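Local coordinates for protein probable glycosidase crf1 (Neosartorya fumigata, PDB 6IBU) that splits chitin and transfers it onto beta-1,6-glucan or other chitin chains, cross-linking polysaccharides of the fungal cell wall and septa through its family 16 glycoside hydrolase domain, at residues T109-G117 with W153-L163; I144-T152 with R173-L181. All coordinates share one frame; numbering follows the deposited sequence.

Coming from the N terminus, the chain passes strand 98-105, which carries the probable catalytic pair Glu98 and Glu102, and turns into strand 110-116, the first partner of contact 1. Next come 140-146 and 150-155 of the other sheet, with the tight turn of contact 2 between them. The hairpin of 153-163 then closes the loop of contact 1 against 109-117. Contact 2 closes last, when 173-181 returns to pack against 144-152, so the two loops cross along the chain. Both contacts tie together the same two facing sheets and share strand 150-155; the backbone pair Leu163 N and Val151 O, a probable hydrogen bond, joins them directly.

Contact 1. Residues T109-G117 with W153-L163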
loop_
_atom_site.group_PDB
_atom_site.type_symbol
_atom_site.label_atom_id
_atom_site.label_comp_id
_atom_site.label_asym_id
_atom_site.label_seq_id
_atom_site.Cartn_x
_atom_site.Cartn_y
_atom_site.Cartn_z
ATOM N N THR A 109 -9.532 7.860 14.835
ATOM C CA THR A 109 -8.782 7.385 16.024
ATOM C C THR A 109 -7.951 6.151 15.691
ATOM O O THR A 109 -7.250 5.679 16.592
ATOM C CB THR A 109 -9.717 7.021 17.178
ATOM O OG1 THR A 109 -10.748 6.160 16.680
ATOM C CG2 THR A 109 -10.279 8.256 17.843
ATOM N N GLN A 110 -8.077 5.607 14.484
ATOM C CA GLN A 110 -7.378 4.357 14.123
ATOM C C GLN A 110 -6.911 4.389 12.661
ATOM O O GLN A 110 -7.378 5.236 11.853
ATOM C CB GLN A 110 -8.261 3.136 14.323
ATOM C CG GLN A 110 -9.148 3.162 15.560
ATOM C CD GLN A 110 -10.086 1.970 15.538
ATOM O OE1 GLN A 110 -9.953 1.034 16.315
ATOM N NE2 GLN A 110 -11.004 1.956 14.590
ATOM N N VAL A 111 -5.981 3.488 12.366
ATOM C CA VAL A 111 -5.640 3.027 10.995
ATOM C C VAL A 111 -5.726 1.506 11.029
ATOM O O VAL A 111 -5.463 0.911 12.073
ATOM C CB VAL A 111 -4.251 3.510 10.540
ATOM C CG1 VAL A 111 -4.215 5.017 10.395
ATOM C CG2 VAL A 111 -3.154 3.050 11.485
ATOM N N GLN A 112 -6.100 0.897 9.919
ATOM C CA GLN A 112 -6.133 -0.580 9.851
ATOM C C GLN A 112 -4.816 -1.061 9.242
ATOM O O GLN A 112 -4.314 -0.425 8.328
ATOM C CB GLN A 112 -7.358 -1.077 9.093
ATOM C CG GLN A 112 -7.586 -2.553 9.365
ATOM C CD GLN A 112 -8.611 -3.184 8.468
ATOM O OE1 GLN A 112 -9.410 -3.996 8.920
ATOM N NE2 GLN A 112 -8.598 -2.821 7.198
ATOM N N THR A 113 -4.258 -2.124 9.791
ATOM C CA THR A 113 -3.099 -2.819 9.192
ATOM C C THR A 113 -3.615 -4.090 8.549
ATOM O O THR A 113 -4.586 -4.653 9.009
ATOM C CB THR A 113 -1.976 -3.103 10.193
ATOM O OG1 THR A 113 -2.465 -3.921 11.257
ATOM C CG2 THR A 113 -1.320 -1.845 10.731
ATOM N N ASN A 114 -2.978 -4.531 7.499
ATOM C CA ASN A 114 -3.461 -5.736 6.803
ATOM C C ASN A 114 -2.358 -6.396 5.993
ATOM O O ASN A 114 -1.388 -5.735 5.624
ATOM C CB ASN A 114 -4.589 -5.378 5.860
ATOM C CG ASN A 114 -5.785 -6.245 6.131
ATOM O OD1 ASN A 114 -5.737 -7.458 5.960
ATOM N ND2 ASN A 114 -6.838 -5.614 6.615
ATOM N N TYR A 115 -2.544 -7.666 5.699
ATOM C CA TYR A 115 -1.653 -8.388 4.772
ATOM C C TYR A 115 -2.460 -9.521 4.156
ATOM O O TYR A 115 -3.463 -9.941 4.750
ATOM C CB TYR A 115 -0.398 -8.863 5.499
ATOM C CG TYR A 115 -0.579 -10.158 6.239
ATOM C CD1 TYR A 115 -1.112 -10.187 7.516
ATOM C CD2 TYR A 115 -0.257 -11.354 5.631
ATOM C CE1 TYR A 115 -1.294 -11.384 8.181
ATOM C CE2 TYR A 115 -0.416 -12.563 6.285
ATOM C CZ TYR A 115 -0.929 -12.570 7.564
ATOM O OH TYR A 115 -1.104 -13.749 8.201
ATOM N N PHE A 116 -2.031 -9.932 2.968
ATOM C CA PHE A 116 -2.474 -11.143 2.241
ATOM C C PHE A 116 -1.209 -11.881 1.816
ATOM O O PHE A 116 -0.208 -11.230 1.481
ATOM C CB PHE A 116 -3.332 -10.773 1.027
ATOM C CG PHE A 116 -4.579 -10.026 1.417
ATOM C CD1 PHE A 116 -5.694 -10.720 1.856
ATOM C CD2 PHE A 116 -4.616 -8.639 1.435
ATOM C CE1 PHE A 116 -6.858 -10.045 2.196
ATOM C CE2 PHE A 116 -5.756 -7.966 1.847
ATOM C CZ PHE A 116 -6.880 -8.668 2.218
ATOM N N GLY A 117 -1.259 -13.204 1.877
ATOM C CA GLY A 117 -0.315 -14.102 1.194
ATOM C C GLY A 117 -0.962 -14.651 -0.057
ATOM O O GLY A 117 -2.034 -15.238 0.052
ATOM N N TRP A 153 4.898 -3.080 11.164
ATOM C CA TRP A 153 4.216 -1.791 10.897
ATOM C C TRP A 153 4.641 -0.824 11.992
ATOM O O TRP A 153 4.585 -1.208 13.147
ATOM C CB TRP A 153 2.690 -1.942 10.925
ATOM C CG TRP A 153 2.045 -2.663 9.784
ATOM C CD1 TRP A 153 1.342 -2.106 8.758
ATOM C CD2 TRP A 153 1.948 -4.087 9.605
ATOM N NE1 TRP A 153 0.831 -3.089 7.949
ATOM C CE2 TRP A 153 1.190 -4.309 8.440
ATOM C CE3 TRP A 153 2.460 -5.189 10.290
ATOM C CZ2 TRP A 153 0.917 -5.587 7.961
ATOM C CZ3 TRP A 153 2.170 -6.454 9.831
ATOM C CH2 TRP A 153 1.410 -6.646 8.675
ATOM N N SER A 154 5.003 0.391 11.633
ATOM C CA SER A 154 5.343 1.471 12.590
ATOM C C SER A 154 4.626 2.763 12.215
ATOM O O SER A 154 4.468 3.035 11.014
ATOM C CB SER A 154 6.809 1.701 12.620
ATOM O OG SER A 154 7.403 0.686 13.399
ATOM N N ILE A 155 4.246 3.535 13.229
ATOM C CA ILE A 155 3.664 4.897 13.042
ATOM C C ILE A 155 4.505 5.859 13.866
ATOM O O ILE A 155 4.595 5.650 15.094
ATOM C CB ILE A 155 2.182 4.931 13.453
ATOM C CG1 ILE A 155 1.380 3.876 12.687
ATOM C CG2 ILE A 155 1.655 6.345 13.279
ATOM C CD1 ILE A 155 -0.098 3.877 12.983
ATOM N N ASP A 156 5.118 6.845 13.210
ATOM C CA ASP A 156 5.931 7.881 13.894
ATOM C C ASP A 156 7.002 7.198 14.738
ATOM O O ASP A 156 7.258 7.648 15.849
ATOM C CB ASP A 156 5.021 8.792 14.715
ATOM C CG ASP A 156 3.936 9.453 13.876
ATOM O OD1 ASP A 156 4.124 9.559 12.634
ATOM O OD2 ASP A 156 2.899 9.848 14.479
ATOM N N GLY A 157 7.587 6.129 14.209
ATOM C CA GLY A 157 8.706 5.393 14.820
ATOM C C GLY A 157 8.302 4.565 16.025
ATOM O O GLY A 157 9.202 4.280 16.842
ATOM N N ALA A 158 7.020 4.224 16.189
ATOM C CA ALA A 158 6.583 3.313 17.271
ATOM C C ALA A 158 6.054 2.033 16.623
ATOM O O ALA A 158 5.169 2.138 15.758
ATOM C CB ALA A 158 5.538 3.976 18.138
ATOM N N VAL A 159 6.563 0.862 16.993
ATOM C CA VAL A 159 6.051 -0.405 16.399
ATOM C C VAL A 159 4.579 -0.560 16.801
ATOM O O VAL A 159 4.273 -0.408 18.014
ATOM C CB VAL A 159 6.886 -1.619 16.829
ATOM C CG1 VAL A 159 6.203 -2.911 16.443
ATOM C CG2 VAL A 159 8.279 -1.563 16.234
ATOM N N VAL A 160 3.684 -0.817 15.844
ATOM C CA VAL A 160 2.232 -1.000 16.167
ATOM C C VAL A 160 1.783 -2.418 15.836
ATOM O O VAL A 160 0.740 -2.830 16.376
ATOM C CB VAL A 160 1.338 0.045 15.483
ATOM C CG1 VAL A 160 1.671 1.429 16.005
ATOM C CG2 VAL A 160 1.439 -0.007 13.968
ATOM N N ARG A 161 2.522 -3.138 14.984
ATOM C CA ARG A 161 2.206 -4.550 14.684
ATOM C C ARG A 161 3.423 -5.268 14.134
ATOM O O ARG A 161 4.091 -4.701 13.280
ATOM C CB ARG A 161 1.102 -4.641 13.640
ATOM C CG ARG A 161 0.686 -6.067 13.328
ATOM C CD ARG A 161 -0.502 -6.066 12.406
ATOM N NE ARG A 161 -0.862 -7.424 12.073
ATOM C CZ ARG A 161 -1.783 -7.759 11.188
ATOM N NH1 ARG A 161 -2.465 -6.808 10.555
ATOM N NH2 ARG A 161 -2.014 -9.038 10.951
ATOM N N THR A 162 3.603 -6.526 14.526
ATOM C CA THR A 162 4.611 -7.438 13.941
ATOM C C THR A 162 3.930 -8.718 13.463
ATOM O O THR A 162 3.265 -9.375 14.265
ATOM C CB THR A 162 5.708 -7.781 14.952
ATOM O OG1 THR A 162 6.399 -6.586 15.330
ATOM C CG2 THR A 162 6.692 -8.764 14.367
ATOM N N LEU A 163 4.124 -9.058 12.198
ATOM C CA LEU A 163 3.748 -10.368 11.625
ATOM C C LEU A 163 5.038 -11.176 11.447
ATOM O O LEU A 163 5.860 -10.787 10.639
ATOM C CB LEU A 163 3.026 -10.144 10.296
ATOM C CG LEU A 163 2.841 -11.405 9.468
ATOM C CD1 LEU A 163 1.835 -12.304 10.156
ATOM C CD2 LEU A 163 2.450 -11.061 8.044
#
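Thr113, Tyr115 and Val111 point from strand 110-116 across the core of the GH16 beta-sandwich to meet Trp153, Arg161, Leu163 and Ile155 of a hairpin in the opposite sheet. The axes of strands 110-116 and 158-163 come within 9.1 Å, a spacing bridged by side chains. Packing is close over two ring faces. Thr113 CG2 lies above the five-membered ring of Trp153, 3.6 Å from its centroid, a CH-pi contact, while the indole edge meets the backbone at Asn114 O, 3.3 Å from Trp153 CZ2. Further along, Leu163 CD2 sits almost exactly over the centre of the Tyr115 ring, 3.4 Å from its centroid. At the other end Val111 and Ile155 meet tip to tip, CG2 to CD1 at 3.5 Å.

The hairpin's far side is looser: its type I' turn from Ile155 to Ala158 leaves Asp156 and Gly157 exposed, although the Asp156 carboxylate bonds His140 and Thr141, and Val159 and Thr162 are exposed too. Arg161 lies between these regimes. A classic beta bulge sets both Val160 and Arg161 opposite Trp153, and Arg161 runs inward fully extended, CG anti to the backbone N (chi1 -178°), carrying its guanidinium over to the facing strand. There NH2 reaches the edge of the Tyr115 ring, 3.7 Å from CE1, with the two planes 69° apart. Arg161 NH1 also bonds Arg126 O, and Thr113 OG1 bonds Thr128 O, so each group has a second partner. Trp153 NE1 donates to Asp100 O of strand 98-105, which also carries the probable nucleophile Glu98 and proton donor Glu102. Across the contact itself, Arg161 NH1 donates to Thr113 OG1 at 3.0 Å and 164°, with the hydroxyl oxygen in the guanidinium plane.

Contact 2. Residues I144-T152 with R173-L181; sequences IDWTKDAVT and RFPQTPMRL
Phe174 and Ala150 lie 8.3 Å apart, CA to CA, where the loop leading into strand 179-187 passes close to the hairpin of strands 140-146 and 150-155; this joins the 147-149 turn of one sheet of the GH16 beta-sandwich to the approach to a strand of the facing sheet. Trp146 and Phe174 carry most of the contact. A chi1 of 170° swings the Trp146 indole away from its own backbone nitrogen; it turns its edge to the incoming loop, near Thr177 O, and takes Met179 over one face, with SD 4.6 Å from the centroid of the six-membered ring in a Met-aromatic contact. Met179 in turn touches Leu91 and Ser93, and the side chains of Met179 and of the probable nucleophile Glu98 are about 6 Å apart.

Phe174 enters the turn edge first: CE2 meets Thr147 O at 3.1 Å, close to the ring plane, and CZ slides past Val151 CG2 at 3.8 Å. Beyond that edge, Ala150 O accepts from both N and OG1 of Thr147, which holds the turn in shape. The one hydrogen bond across the contact is buried: Trp146 NE1 donates to Pro175 O at 2.9 Å, approaching from above the carbonyl plane.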
loop_
_atom_site.group_PDB
_atom_site.type_symbol
_atom_site.label_atom_id
_atom_site.label_comp_id
_atom_site.label_asym_id
_atom_site.label_seq_id
_atom_site.Cartn_x
_atom_site.Cartn_y
_atom_site.Cartn_z
ATOM N N ILE A 144 6.625 0.414 6.939
ATOM C CA ILE A 144 6.570 -1.069 6.846
ATOM C C ILE A 144 7.996 -1.570 6.710
ATOM O O ILE A 144 8.597 -1.229 5.736
ATOM C CB ILE A 144 5.706 -1.514 5.662
ATOM C CG1 ILE A 144 4.253 -1.073 5.828
ATOM C CG2 ILE A 144 5.826 -3.021 5.471
ATOM C CD1 ILE A 144 3.399 -1.280 4.609
ATOM N N ASP A 145 8.499 -2.285 7.704
ATOM C CA ASP A 145 9.802 -2.988 7.660
ATOM C C ASP A 145 9.522 -4.425 7.235
ATOM O O ASP A 145 8.690 -5.078 7.835
ATOM C CB ASP A 145 10.551 -2.881 8.984
ATOM C CG ASP A 145 11.295 -1.547 9.095
ATOM O OD1 ASP A 145 12.422 -1.416 8.490
ATOM O OD2 ASP A 145 10.731 -0.615 9.746
ATOM N N TRP A 146 10.187 -4.883 6.197
ATOM C CA TRP A 146 9.824 -6.156 5.554
ATOM C C TRP A 146 11.079 -6.999 5.372
ATOM O O TRP A 146 11.933 -6.651 4.559
ATOM C CB TRP A 146 9.101 -5.830 4.264
ATOM C CG TRP A 146 8.851 -6.976 3.362
ATOM C CD1 TRP A 146 8.468 -8.240 3.699
ATOM C CD2 TRP A 146 8.861 -6.902 1.934
ATOM N NE1 TRP A 146 8.274 -8.969 2.560
ATOM C CE2 TRP A 146 8.502 -8.177 1.467
ATOM C CE3 TRP A 146 9.157 -5.888 1.021
ATOM C CZ2 TRP A 146 8.456 -8.470 0.115
ATOM C CZ3 TRP A 146 9.092 -6.166 -0.317
ATOM C CH2 TRP A 146 8.749 -7.445 -0.756
ATOM N N THR A 147 11.186 -8.066 6.150
ATOM C CA THR A 147 12.319 -9.013 6.082
ATOM C C THR A 147 11.743 -10.401 5.901
ATOM O O THR A 147 10.529 -10.547 6.028
ATOM C CB THR A 147 13.198 -8.897 7.333
ATOM O OG1 THR A 147 12.560 -9.425 8.491
ATOM C CG2 THR A 147 13.567 -7.464 7.630
ATOM N N LYS A 148 12.603 -11.375 5.628
ATOM C CA LYS A 148 12.183 -12.788 5.463
ATOM C C LYS A 148 11.737 -13.323 6.835
ATOM O O LYS A 148 11.027 -14.319 6.856
ATOM C CB LYS A 148 13.252 -13.619 4.739
ATOM C CG LYS A 148 14.705 -13.356 5.104
ATOM C CD LYS A 148 15.703 -14.062 4.197
ATOM C CE LYS A 148 15.698 -13.513 2.783
ATOM N NZ LYS A 148 17.071 -13.281 2.264
ATOM N N ASP A 149 12.061 -12.643 7.933
ATOM C CA ASP A 149 11.662 -13.098 9.288
ATOM C C ASP A 149 10.330 -12.469 9.726
ATOM O O ASP A 149 9.641 -13.107 10.498
ATOM C CB ASP A 149 12.753 -12.801 10.316
ATOM C CG ASP A 149 13.987 -13.686 10.194
ATOM O OD1 ASP A 149 13.881 -14.822 9.621
ATOM O OD2 ASP A 149 15.055 -13.256 10.720
ATOM N N ALA A 150 10.000 -11.249 9.303
ATOM C CA ALA A 150 8.876 -10.480 9.881
ATOM C C ALA A 150 8.531 -9.254 9.040
ATOM O O ALA A 150 9.425 -8.612 8.481
ATOM C CB ALA A 150 9.209 -10.039 11.278
ATOM N N VAL A 151 7.249 -8.928 9.016
ATOM C CA VAL A 151 6.732 -7.607 8.592
ATOM C C VAL A 151 6.422 -6.800 9.852
ATOM O O VAL A 151 5.695 -7.285 10.715
ATOM C CB VAL A 151 5.487 -7.772 7.714
ATOM C CG1 VAL A 151 4.788 -6.437 7.494
ATOM C CG2 VAL A 151 5.854 -8.436 6.400
ATOM N N THR A 152 6.943 -5.587 9.940
ATOM C CA THR A 152 6.698 -4.700 11.089
ATOM C C THR A 152 6.020 -3.448 10.572
ATOM O O THR A 152 6.527 -2.872 9.620
ATOM C CB THR A 152 7.989 -4.405 11.850
ATOM O OG1 THR A 152 8.564 -5.664 12.195
ATOM C CG2 THR A 152 7.730 -3.569 13.081
ATOM N N ARG A 173 1.845 -18.062 3.876
ATOM C CA ARG A 173 1.107 -16.829 3.492
ATOM C C ARG A 173 1.897 -15.576 3.916
ATOM O O ARG A 173 1.305 -14.498 3.986
ATOM C CB ARG A 173 -0.321 -16.888 4.054
ATOM C CG ARG A 173 -1.184 -17.977 3.435
ATOM C CD ARG A 173 -1.520 -17.651 2.013
ATOM N NE ARG A 173 -2.345 -18.649 1.342
ATOM C CZ ARG A 173 -1.887 -19.695 0.659
ATOM N NH1 ARG A 173 -0.589 -19.923 0.578
ATOM N NH2 ARG A 173 -2.727 -20.517 0.049
ATOM N N PHE A 174 3.203 -15.684 4.139
ATOM C CA PHE A 174 4.080 -14.532 4.456
ATOM C C PHE A 174 4.386 -13.769 3.174
ATOM O O PHE A 174 4.808 -14.377 2.199
ATOM C CB PHE A 174 5.367 -15.005 5.129
ATOM C CG PHE A 174 6.161 -13.893 5.743
ATOM C CD1 PHE A 174 5.766 -13.316 6.929
ATOM C CD2 PHE A 174 7.280 -13.396 5.099
ATOM C CE1 PHE A 174 6.495 -12.273 7.477
ATOM C CE2 PHE A 174 8.026 -12.375 5.663
ATOM C CZ PHE A 174 7.630 -11.811 6.847
ATOM N N PRO A 175 4.166 -12.436 3.108
ATOM C CA PRO A 175 4.527 -11.659 1.919
ATOM C C PRO A 175 6.033 -11.772 1.663
ATOM O O PRO A 175 6.765 -11.460 2.540
ATOM C CB PRO A 175 4.132 -10.229 2.277
ATOM C CG PRO A 175 3.058 -10.409 3.322
ATOM C CD PRO A 175 3.496 -11.622 4.121
ATOM N N GLN A 176 6.456 -12.299 0.517
ATOM C CA GLN A 176 7.886 -12.633 0.323
ATOM C C GLN A 176 8.245 -12.627 -1.153
ATOM O O GLN A 176 9.206 -13.292 -1.511
ATOM C CB GLN A 176 8.214 -14.000 0.919
ATOM C CG GLN A 176 7.416 -15.144 0.310
ATOM C CD GLN A 176 7.662 -16.421 1.082
ATOM O OE1 GLN A 176 8.686 -17.085 0.913
ATOM N NE2 GLN A 176 6.725 -16.775 1.944
ATOM N N THR A 177 7.511 -11.891 -1.970
ATOM C CA THR A 177 7.839 -11.723 -3.400
ATOM C C THR A 177 8.017 -10.233 -3.641
ATOM O O THR A 177 7.584 -9.437 -2.829
ATOM C CB THR A 177 6.759 -12.361 -4.264
ATOM O OG1 THR A 177 5.494 -11.824 -3.885
ATOM C CG2 THR A 177 6.739 -13.865 -4.136
ATOM N N PRO A 178 8.663 -9.831 -4.751
ATOM C CA PRO A 178 8.994 -8.429 -4.965
ATOM C C PRO A 178 7.676 -7.655 -5.050
ATOM O O PRO A 178 6.758 -8.094 -5.717
ATOM C CB PRO A 178 9.734 -8.388 -6.307
ATOM C CG PRO A 178 10.064 -9.861 -6.605
ATOM C CD PRO A 178 9.020 -10.685 -5.893
ATOM N N MET A 179 7.635 -6.507 -4.401
ATOM C CA MET A 179 6.390 -5.736 -4.279
ATOM C C MET A 179 6.606 -4.320 -4.775
ATOM O O MET A 179 7.704 -3.813 -4.663
ATOM C CB MET A 179 5.909 -5.707 -2.828
ATOM C CG MET A 179 5.311 -7.026 -2.424
ATOM S SD MET A 179 4.413 -6.988 -0.879
ATOM C CE MET A 179 5.727 -6.638 0.279
ATOM N N ARG A 180 5.542 -3.718 -5.282
ATOM C CA ARG A 180 5.567 -2.293 -5.643
ATOM C C ARG A 180 4.711 -1.541 -4.627
ATOM O O ARG A 180 3.977 -2.165 -3.861
ATOM C CB ARG A 180 5.179 -2.132 -7.108
ATOM C CG ARG A 180 3.724 -2.390 -7.427
ATOM C CD ARG A 180 3.334 -1.457 -8.538
ATOM N NE ARG A 180 3.201 -2.188 -9.781
ATOM C CZ ARG A 180 3.597 -1.777 -10.984
ATOM N NH1 ARG A 180 4.167 -0.595 -11.167
ATOM N NH2 ARG A 180 3.408 -2.577 -12.016
ATOM N N LEU A 181 4.910 -0.234 -4.544
ATOM C CA LEU A 181 4.156 0.621 -3.610
ATOM C C LEU A 181 3.020 1.281 -4.391
ATOM O O LEU A 181 3.282 1.872 -5.434
ATOM C CB LEU A 181 5.151 1.614 -3.008
ATOM C CG LEU A 181 4.585 2.669 -2.070
ATOM C CD1 LEU A 181 3.908 2.043 -0.856
ATOM C CD2 LEU A 181 5.707 3.609 -1.654
#